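Immunomodulatory active chitinase (Trichuris suis, PDB 6G9C) probably binds and hydrolyses chitin as a glycoside hydrolase of family 18, and displays immunomodulatory properties in inflammatory lung disease. Local coordinates at residues A[56-61]-A[390-395]; A[234-239]-A[329-334]. All blocks are in the same frame, centred on the assembly; numbering follows the deposited sequence.

Contact 1 (A[56-61]-A[390-395]); sequences HYQANL and LISLMQ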
loop_
_atom_site.group_PDB
_atom_site.type_symbol
_atom_site.label_atom_id
_atom_site.label_comp_id
_atom_site.label_asym_id
_atom_site.label_seq_id
_atom_site.Cartn_x
_atom_site.Cartn_y
_atom_site.Cartn_z
ATOM N N HIS A 56 -7.122 10.185 11.074
ATOM C CA HIS A 56 -7.765 11.490 11.021
ATOM C C HIS A 56 -7.485 12.230 9.721
ATOM O O HIS A 56 -8.155 13.234 9.449
ATOM C CB HIS A 56 -7.332 12.343 12.220
ATOM C CG HIS A 56 -7.934 11.903 13.519
ATOM N ND1 HIS A 56 -7.221 11.859 14.698
ATOM C CD2 HIS A 56 -9.187 11.480 13.822
ATOM C CE1 HIS A 56 -8.009 11.437 15.672
ATOM N NE2 HIS A 56 -9.206 11.192 15.166
ATOM N N TYR A 57 -6.511 11.774 8.926
ATOM C CA TYR A 57 -6.263 12.377 7.621
ATOM C C TYR A 57 -7.511 12.235 6.752
ATOM O O TYR A 57 -8.282 11.283 6.888
ATOM C CB TYR A 57 -5.055 11.717 6.929
ATOM C CG TYR A 57 -4.820 12.241 5.524
ATOM C CD1 TYR A 57 -4.226 13.485 5.322
ATOM C CD2 TYR A 57 -5.240 11.517 4.404
ATOM C CE1 TYR A 57 -4.030 13.989 4.049
ATOM C CE2 TYR A 57 -5.037 12.013 3.115
ATOM C CZ TYR A 57 -4.453 13.251 2.952
ATOM O OH TYR A 57 -4.261 13.766 1.687
ATOM N N GLN A 58 -7.728 13.208 5.873
ATOM C CA GLN A 58 -8.907 13.232 5.016
ATOM C C GLN A 58 -8.466 13.133 3.562
ATOM O O GLN A 58 -7.627 13.920 3.117
ATOM C CB GLN A 58 -9.721 14.510 5.250
ATOM C CG GLN A 58 -10.877 14.728 4.279
ATOM C CD GLN A 58 -11.773 15.881 4.731
ATOM O OE1 GLN A 58 -12.455 15.791 5.753
ATOM N NE2 GLN A 58 -11.732 16.982 3.993
ATOM N N ALA A 59 -9.034 12.168 2.830
ATOM C CA ALA A 59 -8.632 11.922 1.449
ATOM C C ALA A 59 -8.657 13.203 0.621
ATOM O O ALA A 59 -9.584 14.016 0.730
ATOM C CB ALA A 59 -9.547 10.869 0.816
ATOM N N ASN A 60 -7.605 13.385 -0.186
ATOM C CA ASN A 60 -7.418 14.463 -1.160
ATOM C C ASN A 60 -7.076 15.812 -0.540
ATOM O O ASN A 60 -7.014 16.817 -1.255
ATOM C CB ASN A 60 -8.642 14.605 -2.070
ATOM C CG ASN A 60 -8.847 13.385 -2.930
ATOM O OD1 ASN A 60 -7.908 12.900 -3.554
ATOM N ND2 ASN A 60 -10.067 12.864 -2.948
ATOM N N LEU A 61 -6.866 15.872 0.772
ATOM C CA LEU A 61 -6.369 17.091 1.399
ATOM C C LEU A 61 -5.022 17.507 0.810
ATOM O O LEU A 61 -4.813 18.677 0.463
ATOM C CB LEU A 61 -6.238 16.839 2.894
ATOM C CG LEU A 61 -6.533 17.863 3.961
ATOM C CD1 LEU A 61 -7.893 18.475 3.748
ATOM C CD2 LEU A 61 -6.438 17.145 5.298
ATOM N N LEU A 390 -8.880 25.161 7.520
ATOM C CA LEU A 390 -7.707 25.804 6.935
ATOM C C LEU A 390 -7.127 24.983 5.785
ATOM O O LEU A 390 -6.961 25.489 4.669
ATOM C CB LEU A 390 -6.628 26.026 8.003
ATOM C CG LEU A 390 -7.016 26.858 9.224
ATOM C CD1 LEU A 390 -5.779 27.270 10.004
ATOM C CD2 LEU A 390 -7.806 28.065 8.793
ATOM N N ILE A 391 -6.815 23.712 6.039
ATOM C CA ILE A 391 -6.038 22.946 5.066
ATOM C C ILE A 391 -6.862 22.618 3.819
ATOM O O ILE A 391 -6.311 22.543 2.712
ATOM C CB ILE A 391 -5.452 21.697 5.757
ATOM C CG1 ILE A 391 -4.522 22.143 6.887
ATOM C CG2 ILE A 391 -4.651 20.837 4.777
ATOM C CD1 ILE A 391 -4.025 21.022 7.747
ATOM N N SER A 392 -8.194 22.469 3.956
ATOM C CA SER A 392 -9.059 22.246 2.796
ATOM C C SER A 392 -8.899 23.307 1.719
ATOM O O SER A 392 -9.222 23.040 0.555
ATOM C CB SER A 392 -10.549 22.232 3.199
ATOM O OG SER A 392 -10.811 21.239 4.164
ATOM N N LEU A 393 -8.447 24.511 2.089
ATOM C CA LEU A 393 -8.354 25.604 1.124
ATOM C C LEU A 393 -7.349 25.317 0.017
ATOM O O LEU A 393 -7.452 25.908 -1.061
ATOM C CB LEU A 393 -7.979 26.906 1.841
ATOM C CG LEU A 393 -9.102 27.450 2.747
ATOM C CD1 LEU A 393 -8.608 28.601 3.608
ATOM C CD2 LEU A 393 -10.289 27.876 1.921
ATOM N N MET A 394 -6.355 24.457 0.269
ATOM C CA MET A 394 -5.394 24.118 -0.777
ATOM C C MET A 394 -6.083 23.404 -1.937
ATOM O O MET A 394 -6.042 23.862 -3.085
ATOM C CB MET A 394 -4.260 23.257 -0.204
ATOM C CG MET A 394 -3.316 24.001 0.724
ATOM S SD MET A 394 -1.746 23.121 0.945
ATOM C CE MET A 394 -2.297 21.595 1.684
ATOM N N GLN A 395 -6.745 22.282 -1.644
ATOM C CA GLN A 395 -7.523 21.580 -2.664
ATOM C C GLN A 395 -8.567 22.491 -3.304
ATOM O O GLN A 395 -8.747 22.482 -4.528
ATOM C CB GLN A 395 -8.199 20.368 -2.031
ATOM C CG GLN A 395 -8.182 19.125 -2.863
ATOM C CD GLN A 395 -8.999 19.264 -4.108
ATOM O OE1 GLN A 395 -10.034 19.931 -4.111
ATOM N NE2 GLN A 395 -8.545 18.632 -5.187
HETATM O O HOH W 1 -13.252 19.354 4.779
HETATM O O HOH W 2 -6.676 20.741 0.799
#
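Leu61 and Ile391 meet at about a right angle, the branch point of the leucine resting on one methyl of the isoleucine: Leu61 CG lies 3.6 Å from Ile391 CG2. That methyl stands opposite the backbone N about the first torsion (chi1 of the CG1 branch -61°), which turns it to the leucine, while CG1 is swung beside the N. Leu61 CD2 stays over the same Ile391 methyl, whereas CD1 turns to Ser392, 4.0 Å from its OG. Past this apolar patch, Asn60 O presses end-on against the bent chain of Gln395, 3.0 Å from its CG, a tight approach for an oxygen that also accepts a hydrogen bond from Arg35.

Two waters join the polar groups. One accepts from Gln58 NE2 at 2.9 Å and donates to Ser392 OG, whose other partner is Tyr388 O. The second donates to Leu61 O and to Ile391 O and accepts from Gln395 N at 2.9 Å, so it satisfies three backbone atoms. Gln58 to Leu61 form a type II turn, closed by Leu61 N to Gln58 O; it ends at Leu61, whose branched end reaches Ile391. Ile391 and Met394 pack on strands 34-40 and 364-368, the first and last strands of the TIM barrel. The contact sets the loop between the first and second strands against the helix that follows the last strand of the family 18 (beta/alpha)8 barrel.

Contact 2 (A[234-239]-A[329-334]); sequences SPLYSR and ESKTPY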
loop_
_atom_site.group_PDB
_atom_site.type_symbol
_atom_site.label_atom_id
_atom_site.label_comp_id
_atom_site.label_asym_id
_atom_site.label_seq_id
_atom_site.Cartn_x
_atom_site.Cartn_y
_atom_site.Cartn_z
ATOM N N SER A 234 3.741 35.038 10.168
ATOM C CA SER A 234 3.916 34.772 8.738
ATOM C C SER A 234 3.138 35.803 7.942
ATOM O O SER A 234 2.049 35.524 7.417
ATOM C CB SER A 234 3.476 33.344 8.395
ATOM O OG SER A 234 3.743 33.006 7.041
ATOM N N PRO A 235 3.652 37.029 7.845
ATOM C CA PRO A 235 2.950 38.051 7.069
ATOM C C PRO A 235 3.093 37.771 5.589
ATOM O O PRO A 235 4.163 37.378 5.116
ATOM C CB PRO A 235 3.658 39.352 7.460
ATOM C CG PRO A 235 5.055 38.929 7.835
ATOM C CD PRO A 235 4.945 37.517 8.384
ATOM N N LEU A 236 1.997 37.968 4.855
ATOM C CA LEU A 236 2.064 37.836 3.404
ATOM C C LEU A 236 2.890 38.962 2.795
ATOM O O LEU A 236 3.742 38.714 1.934
ATOM C CB LEU A 236 0.656 37.813 2.799
ATOM C CG LEU A 236 0.603 37.734 1.267
ATOM C CD1 LEU A 236 1.392 36.529 0.763
ATOM C CD2 LEU A 236 -0.841 37.677 0.780
ATOM N N TYR A 237 2.661 40.202 3.238
ATOM C CA TYR A 237 3.415 41.354 2.770
ATOM C C TYR A 237 4.041 42.095 3.942
ATOM O O TYR A 237 3.620 41.953 5.094
ATOM C CB TYR A 237 2.543 42.356 2.008
ATOM C CG TYR A 237 1.631 41.772 0.967
ATOM C CD1 TYR A 237 2.122 41.375 -0.270
ATOM C CD2 TYR A 237 0.263 41.649 1.206
ATOM C CE1 TYR A 237 1.279 40.861 -1.236
ATOM C CE2 TYR A 237 -0.587 41.138 0.248
ATOM C CZ TYR A 237 -0.073 40.746 -0.969
ATOM O OH TYR A 237 -0.914 40.235 -1.928
ATOM N N SER A 238 5.021 42.936 3.620
ATOM C CA SER A 238 5.601 43.831 4.606
ATOM C C SER A 238 4.609 44.928 4.984
ATOM O O SER A 238 3.676 45.246 4.244
ATOM C CB SER A 238 6.881 44.468 4.069
ATOM O OG SER A 238 6.593 45.256 2.932
ATOM N N ARG A 239 4.825 45.510 6.158
ATOM C CA ARG A 239 4.001 46.600 6.661
ATOM C C ARG A 239 4.827 47.877 6.704
ATOM O O ARG A 239 6.037 47.840 6.936
ATOM C CB ARG A 239 3.460 46.288 8.059
ATOM C CG ARG A 239 3.113 44.831 8.289
ATOM C CD ARG A 239 2.745 44.600 9.748
ATOM N NE ARG A 239 1.536 45.325 10.140
ATOM C CZ ARG A 239 1.497 46.310 11.037
ATOM N NH1 ARG A 239 2.607 46.711 11.650
ATOM N NH2 ARG A 239 0.337 46.894 11.324
ATOM N N GLU A 329 -2.751 44.966 6.068
ATOM C CA GLU A 329 -1.459 45.154 5.413
ATOM C C GLU A 329 -0.738 43.824 5.232
ATOM O O GLU A 329 -0.270 43.498 4.135
ATOM C CB GLU A 329 -0.596 46.118 6.223
ATOM C CG GLU A 329 -0.225 47.379 5.482
ATOM C CD GLU A 329 0.737 48.242 6.265
ATOM O OE1 GLU A 329 0.608 48.294 7.504
ATOM O OE2 GLU A 329 1.624 48.859 5.643
ATOM N N SER A 330 -0.631 43.049 6.303
ATOM C CA SER A 330 0.006 41.744 6.249
ATOM C C SER A 330 -0.943 40.635 5.815
ATOM O O SER A 330 -0.480 39.521 5.547
ATOM C CB SER A 330 0.589 41.393 7.615
ATOM O OG SER A 330 -0.454 41.168 8.556
ATOM N N LYS A 331 -2.253 40.910 5.755
ATOM C CA LYS A 331 -3.277 39.900 5.463
ATOM C C LYS A 331 -3.271 38.770 6.500
ATOM O O LYS A 331 -3.423 37.593 6.165
ATOM C CB LYS A 331 -3.124 39.341 4.043
ATOM C CG LYS A 331 -3.377 40.365 2.933
ATOM C CD LYS A 331 -4.836 40.798 2.894
ATOM C CE LYS A 331 -5.089 41.894 1.859
ATOM N NZ LYS A 331 -6.561 42.145 1.697
ATOM N N THR A 332 -3.090 39.118 7.773
ATOM C CA THR A 332 -3.109 38.123 8.838
ATOM C C THR A 332 -3.928 38.654 10.009
ATOM O O THR A 332 -4.062 39.874 10.175
ATOM C CB THR A 332 -1.704 37.758 9.352
ATOM O OG1 THR A 332 -1.102 38.903 9.976
ATOM C CG2 THR A 332 -0.798 37.235 8.210
ATOM N N PRO A 333 -4.484 37.759 10.831
ATOM C CA PRO A 333 -5.175 38.193 12.046
ATOM C C PRO A 333 -4.292 38.085 13.272
ATOM O O PRO A 333 -3.297 37.351 13.271
ATOM C CB PRO A 333 -6.343 37.212 12.136
ATOM C CG PRO A 333 -5.717 35.945 11.641
ATOM C CD PRO A 333 -4.774 36.345 10.530
ATOM N N TYR A 334 -4.635 38.823 14.322
ATOM C CA TYR A 334 -4.059 38.546 15.619
ATOM C C TYR A 334 -5.175 38.493 16.651
ATOM O O TYR A 334 -6.301 38.942 16.406
ATOM C CB TYR A 334 -2.955 39.551 15.993
ATOM C CG TYR A 334 -3.341 41.005 16.185
ATOM C CD1 TYR A 334 -3.688 41.493 17.441
ATOM C CD2 TYR A 334 -3.269 41.905 15.127
ATOM C CE1 TYR A 334 -3.989 42.837 17.631
ATOM C CE2 TYR A 334 -3.550 43.255 15.310
ATOM C CZ TYR A 334 -3.922 43.708 16.564
ATOM O OH TYR A 334 -4.220 45.032 16.740
#
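The backbones of 234-239 and 329-334 come closest at Pro235 and Ser330, their CA atoms 4.8 Å apart, and are tied by Leu236 N to Ser330 O, a 3.0 Å bond, 150° at the hydrogen. Around it, Pro235 CB touches Ser330 CB, and Thr332 CG2 sits 3.4 Å from Ser234 O, which also takes a hydrogen bond from Lys353. The Tyr237 ring has Leu236 CG over the centre of one face. With CG beside the backbone N (chi1 -47°), its edge meets Glu329 O, 3.5 Å from Tyr237 CD2, and then Lys331 CG, the lysine running alongside the ring in the same direction. Opposite Asp327 the hairpin 323-327/332-337 carries an extra residue, Lys331 with Thr332, in a G1 beta bulge, Lys331 taking the left-handed backbone conformation; this belongs to the alpha+beta insertion that family 18 chitinases carry between the seventh barrel strand and its helix. Tyr237 N and O are buried without a partner. At the far end Arg239 and Glu329 cross at about a right angle, their flat groups 60° apart. Glu329 OE1 stands above one guanidinium face, 4.1 Å from Arg239 NH2, and attracts by charge alone. Their salt bridges go to neighbours, Arg239 NH2 to Asp327 OD1 and Glu329 OE2 to Lys240 NZ.

Contact 1 and contact 2 do not touch: their centres lie 24 Å apart and their nearest atoms about 9 Å apart. Along the chain contact 2 is nested inside the long loop closed by contact 1. Helix 347-360 stands beside both: Leu390 and Leu393 of 390-395 pack on it through Met350, while Leu236 of 234-239 reaches Lys353 and Trp356, and Pro333 of 329-334 touches Ser349. Contact 1 lies near the closure of the barrel between its first and last strands, contact 2 where the insertion joins a barrel loop. Neither includes strand 147-151, at whose end the acidic catalytic motif of family 18 is expected.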